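Local atomic coordinates of glycoside hydrolase, family 11\:clostridium cellulosome enzyme, dockerin type i\:polysaccharide (Clostridium thermocellum, PDB entry 2C71), a protein that removes acetyl groups from acetylated xylan as a metal-dependent family 4 esterase, an activity involved in plant cell-wall degradation. Residues D25-D28 against K33-F36; D169-T174 against Y180-L185. All blocks are in the same frame, centred on the assembly; numbering follows the deposited sequence. Where two conformers were deposited one is given.

Contact 1: residues D25-D28 against K33-F36; sequences DKLD and KATF
Leu-27 carries this contact from the helix side, pressing one of its two methyls against Ala-34 and Phe-36. The residues around it on helix 17-30 face elsewhere: Asp-25 forms a salt bridge to the NH2 atom of Arg-53, and Lys-26 turns to helix 164-177, packing on Pro-165 and Leu-168. Leu-27 points inward. Its CG lies beside the backbone N and anti to the carbonyl carbon (chi1 -58°), and the extended second torsion carries CD1 forward to residues 34 and 36, at the start of strand 35-38. There CD1 lies 3.8 Å from the CB of Ala-34 and 3.9 Å from the CZ of Phe-36. A single methyl thus sits in the angle between a short side chain and the far end of a ring. Leu-27 and Phe-36 approach from opposite directions, and CD1 meets the ring obliquely, close to CZ and somewhat further from CE1. The ring end of Phe-36 reaches back to the helix; the side chain also packs on Thr-20, Val-23 and Leu-24, and the ring of Phe-11 meets it from the neighbouring strand. Asp-28 bridges to the same Arg-53 NH2. All three touching residues are buried, and the contact is wholly apolar. It seats helix 17-30 on strand 35-38 in the beta-alpha-beta crossover that starts with strand 6-12, a repeating element of the distorted beta/alpha barrel of NodB-type deacetylases.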
ATOM      1  N   ASP A  25     -12.966  -7.789   1.471  1.00  6.08           N
ATOM      2  CA  ASP A  25     -14.122  -8.256   2.268  1.00  7.02           C
ATOM      3  C   ASP A  25     -13.976  -7.857   3.721  1.00  6.68           C
ATOM      4  O   ASP A  25     -14.975  -7.494   4.349  1.00  7.99           O
ATOM      5  CB  ASP A  25     -14.316  -9.738   2.122  1.00  8.17           C
ATOM      6  CG  ASP A  25     -14.823 -10.174   0.747  1.00 10.85           C
ATOM      7  OD1 ASP A  25     -15.282  -9.387  -0.056  1.00 14.13           O
ATOM      8  OD2 ASP A  25     -14.830 -11.435   0.527  1.00 15.19           O
ATOM      9  N   LYS A  26     -12.779  -7.981   4.320  1.00  6.66           N
ATOM     10  CA  LYS A  26     -12.560  -7.539   5.699  1.00  6.98           C
ATOM     11  C   LYS A  26     -12.773  -6.038   5.824  1.00  7.00           C
ATOM     12  O   LYS A  26     -13.365  -5.551   6.788  1.00  7.96           O
ATOM     13  CB  LYS A  26     -11.150  -7.878   6.183  1.00  7.54           C
ATOM     14  CG  LYS A  26     -10.812  -9.343   6.281  1.00  8.62           C
ATOM     15  CD  LYS A  26     -11.660 -10.120   7.271  1.00  9.64           C
ATOM     16  CE  LYS A  26     -11.281 -11.571   7.269  1.00  9.89           C
ATOM     17  NZ  LYS A  26     -12.091 -12.386   8.119  1.00 11.59           N
ATOM     18  N   LEU A  27     -12.243  -5.272   4.876  1.00  6.73           N
ATOM     19  CA  LEU A  27     -12.384  -3.814   4.933  1.00  7.20           C
ATOM     20  C   LEU A  27     -13.840  -3.414   4.815  1.00  7.81           C
ATOM     21  O   LEU A  27     -14.295  -2.453   5.481  1.00  9.50           O
ATOM     22  CB  LEU A  27     -11.522  -3.142   3.888  1.00  6.83           C
ATOM     23  CG  LEU A  27     -10.019  -3.474   4.002  1.00  6.89           C
ATOM     24  CD1 LEU A  27      -9.284  -2.850   2.784  1.00  8.11           C
ATOM     25  CD2 LEU A  27      -9.419  -3.026   5.295  1.00 11.62           C
ATOM     26  N   ASP A  28     -14.633  -4.128   4.035  1.00  7.90           N
ATOM     27  CA  ASP A  28     -16.076  -3.869   3.968  1.00  8.32           C
ATOM     28  C   ASP A  28     -16.722  -4.186   5.316  1.00  8.46           C
ATOM     29  O   ASP A  28     -17.604  -3.438   5.778  1.00  9.74           O
ATOM     30  CB  ASP A  28     -16.755  -4.726   2.871  1.00  9.47           C
ATOM     31  CG  ASP A  28     -16.496  -4.290   1.434  1.00 12.25           C
ATOM     32  OD1 ASP A  28     -16.112  -3.126   1.208  1.00 14.71           O
ATOM     33  OD2 ASP A  28     -16.744  -5.156   0.537  1.00 16.36           O
ATOM     34  N   LYS A  33     -11.244   2.218   5.214  1.00  6.92           N
ATOM     35  CA  LYS A  33     -10.536   2.585   3.969  1.00  7.18           C
ATOM     36  C   LYS A  33      -9.075   2.277   4.084  1.00  6.64           C
ATOM     37  O   LYS A  33      -8.497   2.443   5.147  1.00 10.03           O
ATOM     38  CB  LYS A  33     -10.730   4.093   3.674  1.00  9.22           C
ATOM     39  CG  LYS A  33     -12.241   4.448   3.422  1.00 11.28           C
ATOM     40  CD  LYS A  33     -12.462   5.897   3.122  1.00 15.24           C
ATOM     41  CE  LYS A  33     -14.012   6.209   3.005  1.00 17.81           C
ATOM     42  NZ  LYS A  33     -14.872   5.788   4.205  1.00 20.11           N
ATOM     43  N   ALA A  34      -8.460   1.919   2.967  1.00  5.63           N
ATOM     44  CA  ALA A  34      -7.037   1.538   2.918  1.00  5.31           C
ATOM     45  C   ALA A  34      -6.458   1.980   1.585  1.00  4.36           C
ATOM     46  O   ALA A  34      -7.137   2.550   0.734  1.00  5.70           O
ATOM     47  CB  ALA A  34      -6.868   0.057   3.159  1.00  6.97           C
ATOM     48  N   THR A  35      -5.171   1.686   1.406  1.00  4.66           N
ATOM     49  CA  THR A  35      -4.435   2.006   0.189  1.00  4.70           C
ATOM     50  C   THR A  35      -3.765   0.739  -0.338  1.00  4.33           C
ATOM     51  O   THR A  35      -3.143   0.015   0.444  1.00  6.36           O
ATOM     52  CB  THR A  35      -3.385   3.096   0.420  1.00  5.59           C
ATOM     53  OG1 THR A  35      -4.011   4.231   1.054  1.00  5.98           O
ATOM     54  CG2 THR A  35      -2.725   3.556  -0.859  1.00  6.44           C
ATOM     55  N   PHE A  36      -3.894   0.486  -1.622  1.00  4.12           N
ATOM     56  CA  PHE A  36      -3.299  -0.683  -2.305  1.00  4.48           C
ATOM     57  C   PHE A  36      -2.194  -0.201  -3.227  1.00  4.08           C
ATOM     58  O   PHE A  36      -2.456   0.603  -4.124  1.00  5.04           O
ATOM     59  CB  PHE A  36      -4.367  -1.446  -3.087  1.00  4.33           C
ATOM     60  CG  PHE A  36      -5.390  -2.086  -2.205  1.00  4.50           C
ATOM     61  CD1 PHE A  36      -6.488  -1.377  -1.715  1.00  4.99           C
ATOM     62  CD2 PHE A  36      -5.227  -3.412  -1.791  1.00  4.99           C
ATOM     63  CE1 PHE A  36      -7.358  -1.984  -0.839  1.00  5.65           C
ATOM     64  CE2 PHE A  36      -6.125  -4.004  -0.921  1.00  5.94           C
ATOM     65  CZ  PHE A  36      -7.197  -3.266  -0.462  1.00  5.70           C
TER

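Contact 2: residues D169-T174 against Y180-L185; sequences DIIIPT and YEFVTL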
ATOM      1  N   ASP A 169      -8.919  -8.931  11.475  1.00  6.37           N
ATOM      2  CA  ASP A 169      -9.965  -9.135  12.511  1.00  6.80           C
ATOM      3  C   ASP A 169      -9.527  -8.796  13.905  1.00  6.91           C
ATOM      4  O   ASP A 169     -10.397  -8.619  14.769  1.00  7.61           O
ATOM      5  CB  ASP A 169     -10.509 -10.567  12.500  1.00  7.59           C
ATOM      6  CG  ASP A 169     -11.363 -10.860  11.293  1.00  8.38           C
ATOM      7  OD1 ASP A 169     -12.259 -10.040  10.944  1.00 10.76           O
ATOM      8  OD2 ASP A 169     -11.155 -11.938  10.694  1.00 11.33           O
ATOM      9  N   ILE A 170      -8.211  -8.745  14.169  1.00  6.52           N
ATOM     10  CA  ILE A 170      -7.642  -8.277  15.418  1.00  6.57           C
ATOM     11  C   ILE A 170      -7.204  -6.826  15.288  1.00  6.27           C
ATOM     12  O   ILE A 170      -7.520  -5.989  16.145  1.00  7.12           O
ATOM     13  CB  ILE A 170      -6.490  -9.165  15.880  1.00  6.76           C
ATOM     14  CG1 ILE A 170      -6.968 -10.588  16.101  1.00  9.60           C
ATOM     15  CG2 ILE A 170      -5.821  -8.600  17.115  1.00  9.00           C
ATOM     16  CD1 ILE A 170      -5.834 -11.604  16.212  1.00 10.29           C
ATOM     17  N   ILE A 171      -6.438  -6.505  14.240  1.00  5.96           N
ATOM     18  CA  ILE A 171      -5.899  -5.151  14.083  1.00  5.56           C
ATOM     19  C   ILE A 171      -6.975  -4.087  14.110  1.00  6.01           C
ATOM     20  O   ILE A 171      -6.814  -3.068  14.806  1.00  6.68           O
ATOM     21  CB  ILE A 171      -5.082  -5.059  12.771  1.00  5.57           C
ATOM     22  CG1 ILE A 171      -3.822  -5.954  12.833  1.00  5.81           C
ATOM     23  CG2 ILE A 171      -4.713  -3.627  12.471  1.00  7.33           C
ATOM     24  CD1 ILE A 171      -3.204  -6.217  11.472  1.00  6.54           C
ATOM     25  N   ILE A 172      -8.001  -4.246  13.279  1.00  6.24           N
ATOM     26  CA  ILE A 172      -8.972  -3.157  13.114  1.00  6.00           C
ATOM     27  C   ILE A 172      -9.738  -2.899  14.434  1.00  6.85           C
ATOM     28  O   ILE A 172      -9.757  -1.766  14.921  1.00  7.56           O
ATOM     29  CB  ILE A 172      -9.811  -3.340  11.849  1.00  6.96           C
ATOM     30  CG1 ILE A 172      -8.935  -3.152  10.615  1.00  7.12           C
ATOM     31  CG2 ILE A 172     -10.987  -2.324  11.890  1.00  9.02           C
ATOM     32  CD1 ILE A 172      -9.583  -3.599   9.314  1.00  8.73           C
ATOM     33  N   PRO A 173     -10.351  -3.929  15.035  1.00  7.43           N
ATOM     34  CA  PRO A 173     -11.053  -3.653  16.319  1.00  8.08           C
ATOM     35  C   PRO A 173     -10.131  -3.126  17.410  1.00  8.11           C
ATOM     36  O   PRO A 173     -10.514  -2.242  18.177  1.00  9.11           O
ATOM     37  CB  PRO A 173     -11.687  -4.993  16.646  1.00  8.84           C
ATOM     38  CG  PRO A 173     -11.836  -5.704  15.335  1.00  9.58           C
ATOM     39  CD  PRO A 173     -10.640  -5.295  14.556  1.00  7.25           C
ATOM     40  N   THR A 174      -8.904  -3.665  17.506  1.00  7.57           N
ATOM     41  CA  THR A 174      -8.013  -3.247  18.575  1.00  7.71           C
ATOM     42  C   THR A 174      -7.632  -1.785  18.398  1.00  7.76           C
ATOM     43  O   THR A 174      -7.721  -0.996  19.356  1.00  9.10           O
ATOM     44  CB  THR A 174      -6.725  -4.083  18.637  1.00  8.35           C
ATOM     45  OG1 THR A 174      -7.047  -5.418  18.994  1.00  9.35           O
ATOM     46  CG2 THR A 174      -5.723  -3.521  19.651  1.00 10.27           C
ATOM     47  N   TYR A 180      -7.814   4.990  17.423  1.00 10.88           N
ATOM     48  CA  TYR A 180      -7.347   5.259  16.080  1.00  9.79           C
ATOM     49  C   TYR A 180      -8.487   5.262  15.089  1.00 10.08           C
ATOM     50  O   TYR A 180      -9.510   4.539  15.231  1.00 11.22           O
ATOM     51  CB  TYR A 180      -6.333   4.187  15.638  1.00 10.58           C
ATOM     52  CG  TYR A 180      -5.026   4.255  16.335  1.00 11.57           C
ATOM     53  CD1 TYR A 180      -4.789   3.570  17.533  1.00 14.33           C
ATOM     54  CD2 TYR A 180      -3.973   4.934  15.743  1.00 13.85           C
ATOM     55  CE1 TYR A 180      -3.539   3.623  18.129  1.00 17.50           C
ATOM     56  CE2 TYR A 180      -2.742   4.986  16.341  1.00 16.76           C
ATOM     57  CZ  TYR A 180      -2.538   4.387  17.554  1.00 17.21           C
ATOM     58  OH  TYR A 180      -1.276   4.442  18.116  1.00 21.68           O
ATOM     59  N   GLU A 181      -8.303   6.066  14.031  0.50  9.32           N
ATOM     60  CA  GLU A 181      -9.140   6.022  12.819  0.50 10.13           C
ATOM     61  C   GLU A 181      -8.240   5.729  11.614  0.50  8.30           C
ATOM     62  O   GLU A 181      -7.163   6.291  11.454  0.50  9.48           O
ATOM     63  CB  GLU A 181      -9.863   7.349  12.562  0.50 11.20           C
ATOM     64  CG  GLU A 181     -10.954   7.706  13.566  0.50 14.34           C
ATOM     65  CD  GLU A 181     -12.316   7.090  13.245  0.50 19.62           C
ATOM     66  OE1 GLU A 181     -13.356   7.750  13.450  0.50 25.64           O
ATOM     67  OE2 GLU A 181     -12.361   5.926  12.824  0.50 23.04           O
ATOM     68  N   PHE A 182      -8.768   4.886  10.735  1.00  8.35           N
ATOM     69  CA  PHE A 182      -8.075   4.414   9.539  1.00  7.26           C
ATOM     70  C   PHE A 182      -8.370   5.333   8.340  1.00  7.14           C
ATOM     71  O   PHE A 182      -9.521   5.669   8.073  1.00  9.36           O
ATOM     72  CB  PHE A 182      -8.531   2.997   9.201  1.00  7.48           C
ATOM     73  CG  PHE A 182      -8.058   1.952  10.175  1.00  7.83           C
ATOM     74  CD1 PHE A 182      -8.765   1.644  11.316  1.00  8.72           C
ATOM     75  CD2 PHE A 182      -6.849   1.308   9.967  1.00  8.21           C
ATOM     76  CE1 PHE A 182      -8.283   0.685  12.194  1.00  8.82           C
ATOM     77  CE2 PHE A 182      -6.381   0.388  10.856  1.00  9.00           C
ATOM     78  CZ  PHE A 182      -7.088   0.083  11.972  1.00  8.67           C
ATOM     79  N   VAL A 183      -7.304   5.735   7.647  1.00  6.40           N
ATOM     80  CA  VAL A 183      -7.398   6.655   6.538  1.00  6.49           C
ATOM     81  C   VAL A 183      -6.557   6.169   5.365  1.00  6.08           C
ATOM     82  O   VAL A 183      -5.617   5.364   5.534  1.00  5.84           O
ATOM     83  CB  VAL A 183      -6.951   8.067   6.987  1.00  8.04           C
ATOM     84  CG1 VAL A 183      -8.001   8.640   8.017  1.00  9.44           C
ATOM     85  CG2 VAL A 183      -5.554   8.093   7.542  1.00  9.10           C
ATOM     86  N   THR A 184      -6.880   6.673   4.172  1.00  6.09           N
ATOM     87  CA  THR A 184      -6.019   6.462   2.997  1.00  5.78           C
ATOM     88  C   THR A 184      -4.746   7.290   3.154  1.00  5.66           C
ATOM     89  O   THR A 184      -4.681   8.182   3.995  1.00  6.37           O
ATOM     90  CB  THR A 184      -6.715   6.841   1.693  1.00  6.32           C
ATOM     91  OG1 THR A 184      -6.901   8.245   1.687  1.00  7.51           O
ATOM     92  CG2 THR A 184      -8.033   6.083   1.463  1.00  7.13           C
ATOM     93  N   LEU A 185      -3.735   7.049   2.303  1.00  6.03           N
ATOM     94  CA  LEU A 185      -2.527   7.884   2.346  1.00  6.07           C
ATOM     95  C   LEU A 185      -2.852   9.335   2.063  1.00  6.61           C
ATOM     96  O   LEU A 185      -2.351  10.230   2.754  1.00  6.84           O
ATOM     97  CB  LEU A 185      -1.455   7.363   1.379  1.00  6.59           C
ATOM     98  CG  LEU A 185      -0.801   6.043   1.793  1.00  6.97           C
ATOM     99  CD1 LEU A 185       0.177   5.572   0.688  1.00  7.81           C
ATOM    100  CD2 LEU A 185      -0.059   6.176   3.089  1.00  8.22           C
TER
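Phe-182 drives the end of its ring against the backbone and side chain of Ile-172, on the inner side of helix 164-177. The contact closes a beta-alpha-beta crossover: strand 151-155 leads into the helix, and the chain returns in strand 181-182, parallel to strand 6-12 as strand 151-155 is. The tight part is small. The CZ of Phe-182 comes to 3.9 Å from the CA of Ile-172 and 4.0 Å from its CG1, while CE1 of the ring lies 4.1 Å from the CG2 of Ile-172. With CG1 beside the backbone N and CG2 anti to it (chi1 -68°), both branches of the isoleucine reach the same end of the ring, and the CA approaches it obliquely. The carbonyl oxygen of Ile-171 adds an edge contact, lying near the plane of the Phe-182 ring and 4.2 Å from its CZ. Val-32, and Val-7 and Leu-9 of strand 6-12, also touch the Phe-182 side chain.

Away from this point the packing thins. The CG2 of Ile-171 stays 4.4 Å from the CZ of Phe-182, and the end of its side chain leads away, with Val-142 of helix 135-145 among its neighbours. On the strand, Glu-181 is exposed. Asp-169, Ile-170, Pro-173 and Thr-174 take no real part in the contact and are partly exposed, although Ile-170 and Thr-174 also rest on helix 135-145. The helix is kinked at Ile-170 and at Pro-173, whose ring nitrogen has no hydrogen to donate. One turn here is secured twice: the O of Ile-170 accepts hydrogen bonds from the backbone N of Thr-174 at 3.0 Å and from its OG1 at 2.9 Å, the hydroxyl standing 36° out of the carbonyl plane.

The centres of contacts 1 and 2 lie about 10 Å apart on the same side of the chain's centre, and contact 1 closes before contact 2 opens. Each joins a helix to a strand of one parallel sheet, and both of these strands, 35-38 and 181-182, pair with strand 6-12. The helices meet too: Lys-26 NZ forms a 2.8 Å salt bridge with Asp-169 OD2, and Leu-27 packs on Ile-172. Thr-35 OG1 on strand 35-38 probably hydrogen-bonds the N of Leu-185, at the start of helix 185-192. An early and a late part of the NodB homology domain are thereby joined, while the magnesium ion, bound by Asp-13 and His-64, lies about 12 Å from the side chain of Phe-36.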